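Local coordinates for uncharacterized protein (PDB 4HFV) that is of unknown molecular function but is a putative effector that Legionella pneumophila probably delivers through its Dot/Icm type IV secretion system, at residues 60-65 with 131-136; 80-85 with 121-126. One frame throughout, in Å; residues are numbered along the deposited sequence. Where two conformers were deposited one is given.

Interaction 1 of 2, residues 60-65 with 131-136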
loop_
_atom_site.group_PDB
_atom_site.type_symbol
_atom_site.label_atom_id
_atom_site.label_comp_id
_atom_site.label_asym_id
_atom_site.label_seq_id
_atom_site.Cartn_x
_atom_site.Cartn_y
_atom_site.Cartn_z
ATOM N N ILE A 60 0.144 11.944 -21.264
ATOM C CA ILE A 60 0.901 11.643 -22.460
ATOM C C ILE A 60 2.120 12.550 -22.667
ATOM O O ILE A 60 3.208 12.075 -22.986
ATOM C CB ILE A 60 -0.016 11.725 -23.690
ATOM C CG1 ILE A 60 -0.918 10.481 -23.768
ATOM C CG2 ILE A 60 0.802 11.858 -24.907
ATOM C CD1 ILE A 60 -2.189 10.691 -24.674
ATOM N N GLU A 61 1.943 13.860 -22.489
ATOM C CA GLU A 61 3.064 14.823 -22.573
ATOM C C GLU A 61 4.193 14.462 -21.569
ATOM O O GLU A 61 5.401 14.549 -21.864
ATOM C CB GLU A 61 2.517 16.231 -22.266
ATOM C CG GLU A 61 3.526 17.400 -22.370
ATOM C CD GLU A 61 3.014 18.699 -21.705
ATOM O OE1 GLU A 61 1.806 18.808 -21.418
ATOM O OE2 GLU A 61 3.818 19.622 -21.450
ATOM N N LEU A 62 3.814 14.076 -20.365
ATOM C CA LEU A 62 4.820 13.840 -19.323
ATOM C C LEU A 62 5.571 12.533 -19.614
ATOM O O LEU A 62 6.801 12.459 -19.514
ATOM C CB LEU A 62 4.183 13.830 -17.922
ATOM C CG LEU A 62 3.659 15.190 -17.388
ATOM C CD1 LEU A 62 2.804 15.013 -16.121
ATOM C CD2 LEU A 62 4.786 16.165 -17.149
ATOM N N LEU A 63 4.833 11.501 -19.989
ATOM C CA LEU A 63 5.482 10.249 -20.373
ATOM C C LEU A 63 6.409 10.447 -21.571
ATOM O O LEU A 63 7.523 9.921 -21.584
ATOM C CB LEU A 63 4.429 9.165 -20.633
ATOM C CG LEU A 63 3.646 8.755 -19.386
ATOM C CD1 LEU A 63 2.452 7.944 -19.692
ATOM C CD2 LEU A 63 4.558 7.980 -18.359
ATOM N N ASP A 64 5.954 11.221 -22.562
ATOM C CA ASP A 64 6.761 11.523 -23.735
ATOM C C ASP A 64 8.086 12.171 -23.322
ATOM O O ASP A 64 9.111 11.869 -23.887
ATOM C CB ASP A 64 6.039 12.485 -24.670
ATOM C CG ASP A 64 4.943 11.811 -25.501
ATOM O OD1 ASP A 64 4.741 10.588 -25.375
ATOM O OD2 ASP A 64 4.275 12.528 -26.299
ATOM N N ASN A 65 8.042 13.045 -22.319
ATOM C CA ASN A 65 9.238 13.727 -21.801
ATOM C C ASN A 65 10.000 12.903 -20.769
ATOM O O ASN A 65 11.008 13.370 -20.219
ATOM C CB ASN A 65 8.856 15.023 -21.096
ATOM C CG ASN A 65 8.247 16.061 -22.010
ATOM O OD1 ASN A 65 8.360 15.999 -23.232
ATOM N ND2 ASN A 65 7.604 17.055 -21.399
ATOM N N GLU A 131 -0.835 5.530 -9.667
ATOM C CA GLU A 131 -0.662 6.295 -8.426
ATOM C C GLU A 131 0.778 6.793 -8.208
ATOM O O GLU A 131 0.974 7.965 -7.873
ATOM C CB GLU A 131 -1.126 5.501 -7.225
ATOM C CG GLU A 131 -1.110 6.307 -5.935
ATOM C CD GLU A 131 -0.810 5.466 -4.753
ATOM O OE1 GLU A 131 -1.286 4.305 -4.739
ATOM O OE2 GLU A 131 -0.117 5.962 -3.840
ATOM N N LYS A 132 1.782 5.947 -8.422
ATOM C CA LYS A 132 3.179 6.381 -8.267
ATOM C C LYS A 132 3.492 7.528 -9.228
ATOM O O LYS A 132 4.117 8.567 -8.869
ATOM C CB LYS A 132 4.146 5.214 -8.533
ATOM C CG LYS A 132 4.568 4.420 -7.314
ATOM C CD LYS A 132 5.511 3.274 -7.717
ATOM C CE LYS A 132 4.865 1.882 -7.539
ATOM N NZ LYS A 132 4.787 1.457 -6.105
ATOM N N PHE A 133 3.092 7.336 -10.482
ATOM C CA PHE A 133 3.317 8.324 -11.493
ATOM C C PHE A 133 2.742 9.667 -11.079
ATOM O O PHE A 133 3.449 10.685 -11.123
ATOM C CB PHE A 133 2.695 7.849 -12.831
ATOM C CG PHE A 133 2.579 8.910 -13.843
ATOM C CD1 PHE A 133 3.652 9.222 -14.683
ATOM C CD2 PHE A 133 1.376 9.591 -13.995
ATOM C CE1 PHE A 133 3.508 10.218 -15.649
ATOM C CE2 PHE A 133 1.235 10.581 -14.947
ATOM C CZ PHE A 133 2.284 10.885 -15.771
ATOM N N LEU A 134 1.486 9.685 -10.636
ATOM C CA LEU A 134 0.887 10.956 -10.228
ATOM C C LEU A 134 1.630 11.609 -9.035
ATOM O O LEU A 134 1.859 12.833 -8.998
ATOM C CB LEU A 134 -0.622 10.783 -9.929
ATOM C CG LEU A 134 -1.541 10.481 -11.142
ATOM C CD1 LEU A 134 -2.904 10.148 -10.677
ATOM C CD2 LEU A 134 -1.673 11.618 -12.135
ATOM N N ARG A 135 1.978 10.812 -8.047
ATOM C CA ARG A 135 2.752 11.312 -6.897
ATOM C C ARG A 135 4.073 11.928 -7.358
ATOM O O ARG A 135 4.504 12.968 -6.844
ATOM C CB ARG A 135 3.002 10.185 -5.887
ATOM C CG ARG A 135 1.765 9.797 -5.039
ATOM C CD ARG A 135 2.198 9.011 -3.743
ATOM N NE ARG A 135 2.382 7.582 -3.982
ATOM C CZ ARG A 135 3.552 6.961 -4.138
ATOM N NH1 ARG A 135 3.570 5.651 -4.373
ATOM N NH2 ARG A 135 4.701 7.629 -4.049
ATOM N N SER A 136 4.670 11.333 -8.389
ATOM C CA SER A 136 5.950 11.824 -8.898
ATOM C C SER A 136 5.794 13.207 -9.538
ATOM O O SER A 136 6.774 13.919 -9.686
ATOM C CB SER A 136 6.586 10.825 -9.875
ATOM O OG SER A 136 6.049 10.984 -11.194
#

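Interaction 2 of 2, residues 80-85 with 121-126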
loop_
_atom_site.group_PDB
_atom_site.type_symbol
_atom_site.label_atom_id
_atom_site.label_comp_id
_atom_site.label_asym_id
_atom_site.label_seq_id
_atom_site.Cartn_x
_atom_site.Cartn_y
_atom_site.Cartn_z
ATOM N N LEU A 80 -4.325 4.608 -16.772
ATOM C CA LEU A 80 -5.175 5.792 -16.765
ATOM C C LEU A 80 -6.384 5.633 -17.690
ATOM O O LEU A 80 -7.473 6.093 -17.352
ATOM C CB LEU A 80 -4.397 7.012 -17.220
ATOM C CG LEU A 80 -5.155 8.327 -17.218
ATOM C CD1 LEU A 80 -5.717 8.643 -15.846
ATOM C CD2 LEU A 80 -4.185 9.399 -17.683
ATOM N N ALA A 81 -6.190 5.025 -18.861
ATOM C CA ALA A 81 -7.316 4.861 -19.775
ATOM C C ALA A 81 -8.328 3.954 -19.107
ATOM O O ALA A 81 -9.527 4.246 -19.124
ATOM C CB ALA A 81 -6.891 4.282 -21.134
ATOM N N TYR A 82 -7.840 2.856 -18.523
ATOM C CA TYR A 82 -8.733 1.918 -17.852
ATOM C C TYR A 82 -9.479 2.595 -16.718
ATOM O O TYR A 82 -10.678 2.438 -16.591
ATOM C CB TYR A 82 -7.964 0.709 -17.322
ATOM C CG TYR A 82 -8.901 -0.380 -16.872
ATOM C CD1 TYR A 82 -9.411 -0.363 -15.593
ATOM C CD2 TYR A 82 -9.335 -1.386 -17.753
ATOM C CE1 TYR A 82 -10.281 -1.339 -15.157
ATOM C CE2 TYR A 82 -10.215 -2.362 -17.334
ATOM C CZ TYR A 82 -10.684 -2.324 -16.028
ATOM O OH TYR A 82 -11.549 -3.269 -15.544
ATOM N N TYR A 83 -8.760 3.374 -15.912
ATOM C CA TYR A 83 -9.360 4.108 -14.793
ATOM C C TYR A 83 -10.436 5.102 -15.250
ATOM O O TYR A 83 -11.527 5.196 -14.677
ATOM C CB TYR A 83 -8.221 4.815 -14.017
ATOM C CG TYR A 83 -8.625 5.563 -12.752
ATOM C CD1 TYR A 83 -9.371 4.962 -11.751
ATOM C CD2 TYR A 83 -8.195 6.874 -12.547
ATOM C CE1 TYR A 83 -9.682 5.669 -10.584
ATOM C CE2 TYR A 83 -8.508 7.579 -11.422
ATOM C CZ TYR A 83 -9.249 6.994 -10.445
ATOM O OH TYR A 83 -9.557 7.753 -9.336
ATOM N N ILE A 84 -10.128 5.886 -16.268
ATOM C CA ILE A 84 -11.119 6.849 -16.727
ATOM C C ILE A 84 -12.315 6.139 -17.326
ATOM O O ILE A 84 -13.451 6.553 -17.110
ATOM C CB ILE A 84 -10.535 7.846 -17.736
ATOM C CG1 ILE A 84 -9.697 8.880 -16.973
ATOM C CG2 ILE A 84 -11.674 8.511 -18.513
ATOM C CD1 ILE A 84 -8.762 9.635 -17.840
ATOM N N ARG A 85 -12.078 5.058 -18.077
ATOM C CA ARG A 85 -13.187 4.208 -18.561
ATOM C C ARG A 85 -14.098 3.764 -17.393
ATOM O O ARG A 85 -15.327 3.858 -17.453
ATOM C CB ARG A 85 -12.625 2.963 -19.273
ATOM C CG ARG A 85 -13.665 1.972 -19.842
ATOM C CD ARG A 85 -12.996 0.922 -20.735
ATOM N NE ARG A 85 -13.909 -0.121 -21.226
ATOM C CZ ARG A 85 -14.271 -1.191 -20.525
ATOM N NH1 ARG A 85 -13.801 -1.355 -19.313
ATOM N NH2 ARG A 85 -15.070 -2.124 -21.044
ATOM N N GLU A 121 -4.632 -8.875 -10.076
ATOM C CA GLU A 121 -3.206 -8.679 -10.068
ATOM C C GLU A 121 -2.879 -7.545 -11.049
ATOM O O GLU A 121 -2.248 -6.546 -10.681
ATOM C CB GLU A 121 -2.534 -10.001 -10.446
ATOM C CG GLU A 121 -3.039 -11.195 -9.606
ATOM C CD GLU A 121 -3.980 -12.147 -10.361
ATOM O OE1 GLU A 121 -3.459 -13.020 -11.102
ATOM O OE2 GLU A 121 -5.228 -12.037 -10.198
ATOM N N ASP A 122 -3.363 -7.689 -12.283
ATOM C CA ASP A 122 -3.141 -6.687 -13.316
ATOM C C ASP A 122 -3.561 -5.307 -12.853
ATOM O O ASP A 122 -2.876 -4.322 -13.113
ATOM C CB ASP A 122 -3.979 -7.002 -14.552
ATOM C CG ASP A 122 -3.571 -8.297 -15.240
ATOM O OD1 ASP A 122 -2.365 -8.654 -15.212
ATOM O OD2 ASP A 122 -4.466 -8.960 -15.821
ATOM N N LEU A 123 -4.725 -5.230 -12.216
ATOM C CA LEU A 123 -5.281 -3.943 -11.848
ATOM C C LEU A 123 -4.444 -3.369 -10.743
ATOM O O LEU A 123 -4.149 -2.161 -10.737
ATOM C CB LEU A 123 -6.705 -4.086 -11.341
ATOM C CG LEU A 123 -7.729 -4.282 -12.458
ATOM C CD1 LEU A 123 -9.130 -4.452 -11.907
ATOM C CD2 LEU A 123 -7.668 -3.095 -13.408
ATOM N N ALA A 124 -4.087 -4.229 -9.791
ATOM C CA ALA A 124 -3.228 -3.779 -8.704
ATOM C C ALA A 124 -1.933 -3.193 -9.286
ATOM O O ALA A 124 -1.521 -2.116 -8.900
ATOM C CB ALA A 124 -2.919 -4.891 -7.710
ATOM N N ASP A 125 -1.297 -3.906 -10.202
ATOM C CA ASP A 125 -0.054 -3.401 -10.820
ATOM C C ASP A 125 -0.302 -2.083 -11.594
ATOM O O ASP A 125 0.475 -1.115 -11.483
ATOM C CB ASP A 125 0.546 -4.470 -11.742
ATOM C CG ASP A 125 0.961 -5.734 -10.994
ATOM O OD1 ASP A 125 1.151 -5.691 -9.755
ATOM O OD2 ASP A 125 1.085 -6.784 -11.649
HETATM N N MSE A 126 -1.380 -2.039 -12.387
HETATM C CA MSE A 126 -1.690 -0.841 -13.143
HETATM C C MSE A 126 -1.965 0.371 -12.272
HETATM O O MSE A 126 -1.357 1.448 -12.480
HETATM C CB MSE A 126 -2.868 -1.104 -14.108
HETATM C CG MSE A 126 -2.514 -2.206 -15.115
HETATM SE SE MSE A 126 -4.061 -2.931 -16.087
HETATM C CE MSE A 126 -4.273 -1.256 -16.882
#

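Interaction 1 of 2, residues 60-65 with 131-136
The ring of Phe133 reaches across to Leu62 and Leu63, and the two leucines meet different parts of it. Leu62 lies at the ring edge, near its plane, with CB 4.1 Å from Phe133 CZ. Leu63 comes at the ring obliquely, and its CD2 is 3.7 Å from Phe133 CE1. The same methyl also touches CD1 of the ring, while Leu63 CG touches CE1. The far end of the ring is therefore set against two successive residues of the other helix. Phe133 is buried and supplies the whole of its segment's share of the contact. Its CG stands anti to the backbone N (chi1 166°), which carries the ring out from the helix toward Leu62 and Leu63. The contact is purely apolar, and the backbones stay well apart, with 9.3 Å between the CA atoms of Leu63 and Phe133.

Two side-chain bonds stay within segment 131-136. Ser136 OG donates to Phe133 O at 2.6 Å, in the carbonyl plane and on a lone pair. On another side of the helix, Arg135 NE makes a salt bridge to Glu131 OE2 at 3.0 Å. The bond is nearly straight (171°) and comes from the anti side of OE2, tilted well out of the carboxylate plane (32°). Lys132 CA lies against one face of the Arg135 guanidinium, toward its rim, and Arg135 NH2 also bonds to Ser142 O.

The contact joins the C-terminal parts of helices 49-64 and 120-136 in an all-helical fold. Val76 of helix 70-90 touches both Leu63 and Phe133, so a third helix packs against the same pair. Phe154 packs on Leu62 and Phe133, His137 stacks edge-to-face with Phe133, and Tyr9 of helix 9-27 touches Leu63.

Interaction 2 of 2, residues 80-85 with 121-126
Tyr82 faces Leu123 and the selenomethionine Met126, and it meets them along its length. Its CB points toward the other helix and lies 4.2 Å from Met126 CE, the end of that side chain. CG is anti to the backbone N (chi1 -169°), which carries the ring out from its own helix to cross Leu123 at about a right angle. Next comes the CD1 side of the ring, where Tyr82 CD1 is 3.9 Å from Leu123 CD2. Tyr82 CE1 is closest, 3.6 Å from Leu123 CD2. Tyr82 CZ follows at 4.1 Å from Leu123 CD2. One methyl thus rests against three consecutive ring atoms, and it approaches obliquely. Met126 fills in at the base of Tyr82 and Leu123 packs further out, both by apolar contact.

Helix 70-90 meets the first part of helix 120-136 here, with the contact partly buried. Pro118, just before the second helix, touches both Tyr82 and Leu123, and Tyr127 packs on Tyr82 one residue beyond Met126. Leu123 also leans on Leu175 of the long helix 161-188. Residues of that helix bind succinate in a crystal structure of this protein, although none is bound to this chain. The side chain of Leu123 is about 10 Å from that of Arg176, one of them. On the same segment, Asp125 forms a salt bridge with Arg145 of the second subunit.

In the fold
Both interactions use helix 120-136. Interaction 2 takes its beginning and interaction 1 its C-terminal part. Their partners, helices 49-64 and 70-90, follow each other in the chain. Segments 80-85 and 121-126 both fall between 60-65 and 131-136, so interaction 2 is nested inside the loop that interaction 1 closes. The centres are 15 Å apart, and the nearest atoms come to about 5 Å without touching. Together the contacts pack one helix at two levels against two successive helices. All four segments belong to the part of the chain related to putative Dot/Icm substrates. Leu62, Leu63 and Phe133 lie away from the succinate site, although Glu131 touches its Ser169.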